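Local structure of GGDEF and EAL domain-containing protein (Vibrio cholerae O1 str. 2010EL-1786, 6PWK) at residues 179-191 with 230-244. The protein binds the second messenger c-di-GMP and probably acts as a receptor controlling large adhesins in cell adhesion and biofilm formation. Residues are numbered along the deposited sequence; the frame is centred on the assembly and turned at random.
Sequences KIILGKQQWKTLV and YTANQFLFALEQLNA. With C2E (9,9'-[(2R,3R,3aS,5S,7aR,9R,10R,10aS,12S,14aR)-3,5,10,12-tetrahydroxy-5,12-dioxidooctahydro-2H,7H-difuro[3,2-d:3',2'-j][1,3,7,9,2,8]tetraoxadiphosphacyclododecine-2,9-diyl]bis(2-amino-1,9-dihydro-6H-purin-6-one)), chain D.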
loop_
_atom_site.group_PDB
_atom_site.type_symbol
_atom_site.label_atom_id
_atom_site.label_comp_id
_atom_site.label_asym_id
_atom_site.label_seq_id
_atom_site.Cartn_x
_atom_site.Cartn_y
_atom_site.Cartn_z
ATOM N N LYS A 179 11.863 5.525 -31.681
ATOM C CA LYS A 179 12.196 5.168 -30.310
ATOM C C LYS A 179 11.462 3.901 -29.890
ATOM O O LYS A 179 10.338 3.632 -30.319
ATOM C CB LYS A 179 11.848 6.312 -29.356
ATOM C CG LYS A 179 12.763 7.519 -29.476
ATOM C CD LYS A 179 12.464 8.558 -28.406
ATOM C CE LYS A 179 11.079 9.160 -28.581
ATOM N NZ LYS A 179 10.794 10.206 -27.559
ATOM N N ILE A 180 12.118 3.117 -29.042
ATOM C CA ILE A 180 11.545 1.872 -28.545
ATOM C C ILE A 180 10.496 2.206 -27.491
ATOM O O ILE A 180 10.813 2.779 -26.443
ATOM C CB ILE A 180 12.634 0.948 -27.977
ATOM C CG1 ILE A 180 13.508 0.371 -29.100
ATOM C CG2 ILE A 180 12.011 -0.173 -27.160
ATOM C CD1 ILE A 180 14.622 1.287 -29.561
ATOM N N ILE A 181 9.243 1.862 -27.771
ATOM C CA ILE A 181 8.128 2.111 -26.866
ATOM C C ILE A 181 7.595 0.766 -26.397
ATOM O O ILE A 181 7.290 -0.110 -27.217
ATOM C CB ILE A 181 7.025 2.952 -27.535
ATOM C CG1 ILE A 181 7.244 4.444 -27.261
ATOM C CG2 ILE A 181 5.640 2.531 -27.042
ATOM C CD1 ILE A 181 8.541 5.013 -27.813
ATOM N N LEU A 182 7.501 0.596 -25.079
ATOM C CA LEU A 182 7.072 -0.658 -24.481
ATOM C C LEU A 182 6.089 -0.378 -23.355
ATOM O O LEU A 182 6.094 0.703 -22.759
ATOM C CB LEU A 182 8.266 -1.461 -23.938
ATOM C CG LEU A 182 9.328 -1.916 -24.940
ATOM C CD1 LEU A 182 10.506 -2.547 -24.218
ATOM C CD2 LEU A 182 8.730 -2.889 -25.941
ATOM N N GLY A 183 5.239 -1.363 -23.073
ATOM C CA GLY A 183 4.383 -1.295 -21.908
ATOM C C GLY A 183 5.166 -1.516 -20.626
ATOM O O GLY A 183 6.356 -1.835 -20.631
ATOM N N LYS A 184 4.472 -1.343 -19.498
ATOM C CA LYS A 184 5.135 -1.434 -18.200
ATOM C C LYS A 184 5.749 -2.813 -17.986
ATOM O O LYS A 184 6.909 -2.933 -17.576
ATOM C CB LYS A 184 4.150 -1.105 -17.077
ATOM C CG LYS A 184 3.694 0.343 -17.040
ATOM C CD LYS A 184 2.964 0.645 -15.741
ATOM C CE LYS A 184 2.393 2.054 -15.733
ATOM N NZ LYS A 184 1.271 2.217 -16.698
ATOM N N GLN A 185 4.983 -3.869 -18.264
ATOM C CA GLN A 185 5.499 -5.219 -18.058
ATOM C C GLN A 185 6.581 -5.569 -19.072
ATOM O O GLN A 185 7.473 -6.369 -18.769
ATOM C CB GLN A 185 4.354 -6.229 -18.108
ATOM C CG GLN A 185 3.432 -6.151 -16.901
ATOM C CD GLN A 185 2.092 -6.817 -17.133
ATOM O OE1 GLN A 185 1.997 -7.833 -17.822
ATOM N NE2 GLN A 185 1.042 -6.242 -16.560
ATOM N N GLN A 186 6.525 -4.986 -20.270
ATOM C CA GLN A 186 7.584 -5.222 -21.246
ATOM C C GLN A 186 8.899 -4.602 -20.792
ATOM O O GLN A 186 9.962 -5.219 -20.934
ATOM C CB GLN A 186 7.171 -4.679 -22.613
ATOM C CG GLN A 186 6.096 -5.500 -23.305
ATOM C CD GLN A 186 5.587 -4.844 -24.574
ATOM O OE1 GLN A 186 5.536 -3.620 -24.678
ATOM N NE2 GLN A 186 5.208 -5.660 -25.550
ATOM N N TRP A 187 8.850 -3.383 -20.247
ATOM C CA TRP A 187 10.061 -2.755 -19.726
ATOM C C TRP A 187 10.673 -3.593 -18.612
ATOM O O TRP A 187 11.888 -3.821 -18.585
ATOM C CB TRP A 187 9.758 -1.343 -19.217
ATOM C CG TRP A 187 9.737 -0.282 -20.276
ATOM C CD1 TRP A 187 8.676 0.496 -20.631
ATOM C CD2 TRP A 187 10.829 0.124 -21.111
ATOM N NE1 TRP A 187 9.036 1.360 -21.635
ATOM C CE2 TRP A 187 10.353 1.152 -21.950
ATOM C CE3 TRP A 187 12.164 -0.281 -21.231
ATOM C CZ2 TRP A 187 11.161 1.780 -22.896
ATOM C CZ3 TRP A 187 12.965 0.343 -22.172
ATOM C CH2 TRP A 187 12.461 1.362 -22.991
ATOM N N LYS A 188 9.840 -4.063 -17.679
ATOM C CA LYS A 188 10.346 -4.857 -16.565
ATOM C C LYS A 188 11.016 -6.134 -17.058
ATOM O O LYS A 188 12.079 -6.518 -16.559
ATOM C CB LYS A 188 9.211 -5.185 -15.596
ATOM C CG LYS A 188 9.646 -6.000 -14.391
ATOM C CD LYS A 188 8.451 -6.545 -13.631
ATOM C CE LYS A 188 8.886 -7.506 -12.538
ATOM N NZ LYS A 188 7.769 -8.394 -12.109
ATOM N N THR A 189 10.409 -6.801 -18.044
ATOM C CA THR A 189 11.015 -8.008 -18.599
ATOM C C THR A 189 12.366 -7.705 -19.235
ATOM O O THR A 189 13.324 -8.469 -19.069
ATOM C CB THR A 189 10.074 -8.649 -19.623
ATOM O OG1 THR A 189 8.810 -8.925 -19.007
ATOM C CG2 THR A 189 10.662 -9.947 -20.154
ATOM N N LEU A 190 12.464 -6.587 -19.961
ATOM C CA LEU A 190 13.726 -6.231 -20.603
ATOM C C LEU A 190 14.807 -5.938 -19.570
ATOM O O LEU A 190 15.959 -6.355 -19.738
ATOM C CB LEU A 190 13.525 -5.031 -21.529
ATOM C CG LEU A 190 14.774 -4.536 -22.261
ATOM C CD1 LEU A 190 15.360 -5.645 -23.114
ATOM C CD2 LEU A 190 14.463 -3.312 -23.108
ATOM N N VAL A 191 14.453 -5.232 -18.493
ATOM C CA VAL A 191 15.424 -4.947 -17.438
ATOM C C VAL A 191 15.884 -6.238 -16.772
ATOM O O VAL A 191 17.080 -6.429 -16.517
ATOM C CB VAL A 191 14.831 -3.962 -16.413
ATOM C CG1 VAL A 191 15.819 -3.707 -15.286
ATOM C CG2 VAL A 191 14.450 -2.662 -17.092
ATOM N N TYR A 230 19.766 1.880 -23.672
ATOM C CA TYR A 230 18.632 2.283 -22.848
ATOM C C TYR A 230 19.141 2.952 -21.581
ATOM O O TYR A 230 20.011 2.405 -20.893
ATOM C CB TYR A 230 17.753 1.082 -22.482
ATOM C CG TYR A 230 17.196 0.321 -23.666
ATOM C CD1 TYR A 230 17.914 -0.714 -24.250
ATOM C CD2 TYR A 230 15.950 0.633 -24.194
ATOM C CE1 TYR A 230 17.409 -1.416 -25.329
ATOM C CE2 TYR A 230 15.437 -0.062 -25.275
ATOM C CZ TYR A 230 16.171 -1.086 -25.837
ATOM O OH TYR A 230 15.666 -1.780 -26.913
ATOM N N THR A 231 18.598 4.127 -21.269
ATOM C CA THR A 231 18.942 4.842 -20.047
ATOM C C THR A 231 17.822 4.697 -19.020
ATOM O O THR A 231 16.727 4.214 -19.317
ATOM C CB THR A 231 19.224 6.319 -20.338
ATOM O OG1 THR A 231 18.023 6.965 -20.781
ATOM C CG2 THR A 231 20.291 6.450 -21.417
ATOM N N ALA A 232 18.113 5.139 -17.794
ATOM C CA ALA A 232 17.258 4.809 -16.656
ATOM C C ALA A 232 15.893 5.483 -16.751
ATOM O O ALA A 232 14.879 4.886 -16.374
ATOM C CB ALA A 232 17.958 5.190 -15.353
ATOM N N ASN A 233 15.842 6.720 -17.248
ATOM C CA ASN A 233 14.563 7.418 -17.347
ATOM C C ASN A 233 13.625 6.805 -18.378
ATOM O O ASN A 233 12.467 7.228 -18.465
ATOM C CB ASN A 233 14.782 8.897 -17.671
ATOM C CG ASN A 233 15.102 9.722 -16.438
ATOM O OD1 ASN A 233 14.844 9.299 -15.311
ATOM N ND2 ASN A 233 15.658 10.911 -16.648
ATOM N N GLN A 234 14.085 5.824 -19.155
ATOM C CA GLN A 234 13.205 5.171 -20.115
ATOM C C GLN A 234 12.370 4.072 -19.468
ATOM O O GLN A 234 11.256 3.799 -19.930
ATOM C CB GLN A 234 14.020 4.597 -21.275
ATOM C CG GLN A 234 14.726 5.643 -22.127
ATOM C CD GLN A 234 15.563 5.031 -23.236
ATOM O OE1 GLN A 234 16.783 4.918 -23.118
ATOM N NE2 GLN A 234 14.910 4.634 -24.322
ATOM N N PHE A 235 12.876 3.441 -18.404
ATOM C CA PHE A 235 12.202 2.295 -17.808
ATOM C C PHE A 235 11.924 2.414 -16.316
ATOM O O PHE A 235 11.219 1.553 -15.779
ATOM C CB PHE A 235 13.014 1.009 -18.045
ATOM C CG PHE A 235 14.399 1.044 -17.459
ATOM C CD1 PHE A 235 14.616 0.723 -16.127
ATOM C CD2 PHE A 235 15.489 1.383 -18.244
ATOM C CE1 PHE A 235 15.888 0.750 -15.589
ATOM C CE2 PHE A 235 16.765 1.410 -17.710
ATOM C CZ PHE A 235 16.964 1.094 -16.382
ATOM N N LEU A 236 12.455 3.428 -15.627
ATOM C CA LEU A 236 12.293 3.489 -14.176
ATOM C C LEU A 236 10.835 3.673 -13.770
ATOM O O LEU A 236 10.436 3.233 -12.686
ATOM C CB LEU A 236 13.149 4.611 -13.593
ATOM C CG LEU A 236 14.549 4.196 -13.139
ATOM C CD1 LEU A 236 15.322 5.398 -12.628
ATOM C CD2 LEU A 236 14.463 3.116 -12.070
ATOM N N PHE A 237 10.031 4.319 -14.615
ATOM C CA PHE A 237 8.616 4.484 -14.298
ATOM C C PHE A 237 7.907 3.136 -14.252
ATOM O O PHE A 237 7.022 2.918 -13.418
ATOM C CB PHE A 237 7.951 5.403 -15.322
ATOM C CG PHE A 237 7.599 4.715 -16.611
ATOM C CD1 PHE A 237 8.584 4.390 -17.529
ATOM C CD2 PHE A 237 6.285 4.385 -16.899
ATOM C CE1 PHE A 237 8.263 3.754 -18.715
ATOM C CE2 PHE A 237 5.958 3.748 -18.081
ATOM C CZ PHE A 237 6.947 3.432 -18.991
ATOM N N ALA A 238 8.292 2.215 -15.138
ATOM C CA ALA A 238 7.652 0.905 -15.171
ATOM C C ALA A 238 8.027 0.080 -13.947
ATOM O O ALA A 238 7.185 -0.639 -13.396
ATOM C CB ALA A 238 8.029 0.169 -16.453
ATOM N N LEU A 239 9.281 0.172 -13.505
ATOM C CA LEU A 239 9.718 -0.619 -12.360
ATOM C C LEU A 239 9.070 -0.133 -11.070
ATOM O O LEU A 239 8.689 -0.944 -10.217
ATOM C CB LEU A 239 11.240 -0.582 -12.245
ATOM C CG LEU A 239 12.020 -1.066 -13.470
ATOM C CD1 LEU A 239 13.501 -1.185 -13.149
ATOM C CD2 LEU A 239 11.465 -2.392 -13.971
ATOM N N GLU A 240 8.940 1.185 -10.905
ATOM C CA GLU A 240 8.317 1.709 -9.694
ATOM C C GLU A 240 6.819 1.441 -9.683
ATOM O O GLU A 240 6.243 1.149 -8.628
ATOM C CB GLU A 240 8.596 3.205 -9.560
ATOM C CG GLU A 240 10.044 3.537 -9.247
ATOM C CD GLU A 240 10.238 4.990 -8.864
ATOM O OE1 GLU A 240 10.185 5.858 -9.761
ATOM O OE2 GLU A 240 10.435 5.266 -7.662
ATOM N N GLN A 241 6.169 1.536 -10.845
ATOM C CA GLN A 241 4.736 1.265 -10.904
ATOM C C GLN A 241 4.434 -0.204 -10.648
ATOM O O GLN A 241 3.338 -0.541 -10.185
ATOM C CB GLN A 241 4.175 1.696 -12.258
ATOM C CG GLN A 241 2.766 2.252 -12.182
ATOM C CD GLN A 241 2.716 3.590 -11.473
ATOM O OE1 GLN A 241 3.574 4.447 -11.683
ATOM N NE2 GLN A 241 1.712 3.776 -10.625
ATOM N N LEU A 242 5.387 -1.088 -10.935
ATOM C CA LEU A 242 5.229 -2.516 -10.703
ATOM C C LEU A 242 5.918 -2.983 -9.427
ATOM O O LEU A 242 6.036 -4.191 -9.210
ATOM C CB LEU A 242 5.757 -3.302 -11.903
ATOM C CG LEU A 242 5.081 -3.028 -13.251
ATOM C CD1 LEU A 242 5.780 -3.792 -14.369
ATOM C CD2 LEU A 242 3.600 -3.375 -13.203
ATOM N N ASN A 243 6.377 -2.053 -8.586
ATOM C CA ASN A 243 7.053 -2.379 -7.327
ATOM C C ASN A 243 8.224 -3.333 -7.557
ATOM O O ASN A 243 8.415 -4.307 -6.825
ATOM C CB ASN A 243 6.072 -2.959 -6.307
ATOM C CG ASN A 243 4.939 -2.006 -5.983
ATOM O OD1 ASN A 243 5.113 -1.049 -5.230
ATOM N ND2 ASN A 243 3.766 -2.267 -6.551
ATOM N N ALA A 244 9.019 -3.046 -8.590
ATOM C CA ALA A 244 10.153 -3.886 -8.942
ATOM C C ALA A 244 11.459 -3.107 -9.054
ATOM O O ALA A 244 12.477 -3.687 -9.452
ATOM C CB ALA A 244 9.886 -4.628 -10.259
HETATM P P1 C2E D . 1.172 -2.919 -19.055
HETATM O O2P C2E D . 1.003 -2.476 -17.623
HETATM O O1P C2E D . 2.355 -3.837 -19.012
HETATM O "O5'" C2E D . -0.014 -3.902 -19.596
HETATM C "C5'" C2E D . 0.246 -4.773 -20.650
HETATM C "C4'" C2E D . -1.117 -5.478 -20.840
HETATM O "O4'" C2E D . -1.428 -6.102 -19.738
HETATM C "C3'" C2E D . -2.164 -4.347 -20.859
HETATM O "O3'" C2E D . -2.374 -3.864 -22.099
HETATM C "C2'" C2E D . -3.437 -5.001 -20.285
HETATM O "O2'" C2E D . -4.315 -5.481 -21.390
HETATM C "C1'" C2E D . -3.037 -6.070 -19.646
HETATM N N9 C2E D . -3.520 -6.127 -18.289
HETATM C C8 C2E D . -2.622 -5.222 -17.824
HETATM N N7 C2E D . -2.878 -5.078 -16.500
HETATM C C5 C2E D . -3.896 -5.875 -16.161
HETATM C C6 C2E D . -4.649 -6.167 -14.840
HETATM O O6 C2E D . -4.358 -5.631 -13.823
HETATM N N1 C2E D . -5.737 -7.110 -14.800
HETATM C C2 C2E D . -6.142 -7.799 -16.005
HETATM N N2 C2E D . -7.228 -8.771 -16.084
HETATM N N3 C2E D . -5.417 -7.505 -17.233
HETATM C C4 C2E D . -4.286 -6.530 -17.281
HETATM P P11 C2E D . -3.270 -2.459 -22.083
HETATM O O21 C2E D . -4.478 -2.371 -21.177
HETATM O O11 C2E D . -3.853 -2.335 -23.463
HETATM O O5A C2E D . -2.133 -1.257 -21.989
HETATM C C5A C2E D . -0.836 -1.595 -22.401
HETATM C C4A C2E D . 0.087 -0.549 -21.922
HETATM O O4A C2E D . -0.469 0.635 -22.004
HETATM C C3A C2E D . 0.401 -0.824 -20.295
HETATM O O3A C2E D . 1.592 -1.720 -20.116
HETATM C C2A C2E D . 0.646 0.268 -19.814
HETATM O O2A C2E D . 2.113 0.560 -19.993
HETATM C C1A C2E D . -0.274 1.303 -20.660
HETATM N N91 C2E D . -1.425 1.544 -20.068
HETATM C C81 C2E D . -2.594 0.893 -20.191
HETATM N N71 C2E D . -3.474 1.530 -19.400
HETATM C C51 C2E D . -2.850 2.549 -18.813
HETATM C C61 C2E D . -3.325 3.611 -17.825
HETATM O O61 C2E D . -4.449 3.582 -17.473
HETATM N N11 C2E D . -2.447 4.626 -17.326
HETATM C C21 C2E D . -1.076 4.654 -17.761
HETATM N N21 C2E D . -0.166 5.678 -17.263
HETATM N N31 C2E D . -0.629 3.630 -18.711
HETATM C C41 C2E D . -1.558 2.572 -19.227
#
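In a crossed helix pair beside a c-di-GMP pocket, helix 184-191 crosses helix 232-241 at -109°, and W187 enters it as a knob into the hole formed by Q234, F235, F237 and A238. One face of its indole lies against Q234 O, 3.4 Å from W187 CE2, and the F235 backbone; L182 CB backs the other face. With CG anti to the carbonyl carbon (chi1 -83°), the ring reaches Y230, whose CD2 meets W187 CZ3 at the indole edge, 3.6 Å away. F237 CZ approaches W187 CD1, completing an aromatic cluster. Further along, L190 CD2 sits over a face of the Y230 ring in a CH-pi contact, and V191 CG2 does likewise over F235, 3.5 Å from its CD1. Where the backbones come nearest, at K184 and A238 (CA atoms 4.6 Å apart), A238 CB packs on K184 O and W187 CB.

The start of helix 184-191 also binds c-di-GMP: K184 N donates to O3A and O2A, and Q185 N to phosphate oxygen O1P at 2.7 Å. Helix 232-241 borders a second c-di-GMP through A232 and L236, so the two packed helices each contribute to a different c-di-GMP site. N157 of helix 148-164 holds W187 NE1, F223 of strand 214-225 stacks on Y230, and helix 245-261 packs against L239.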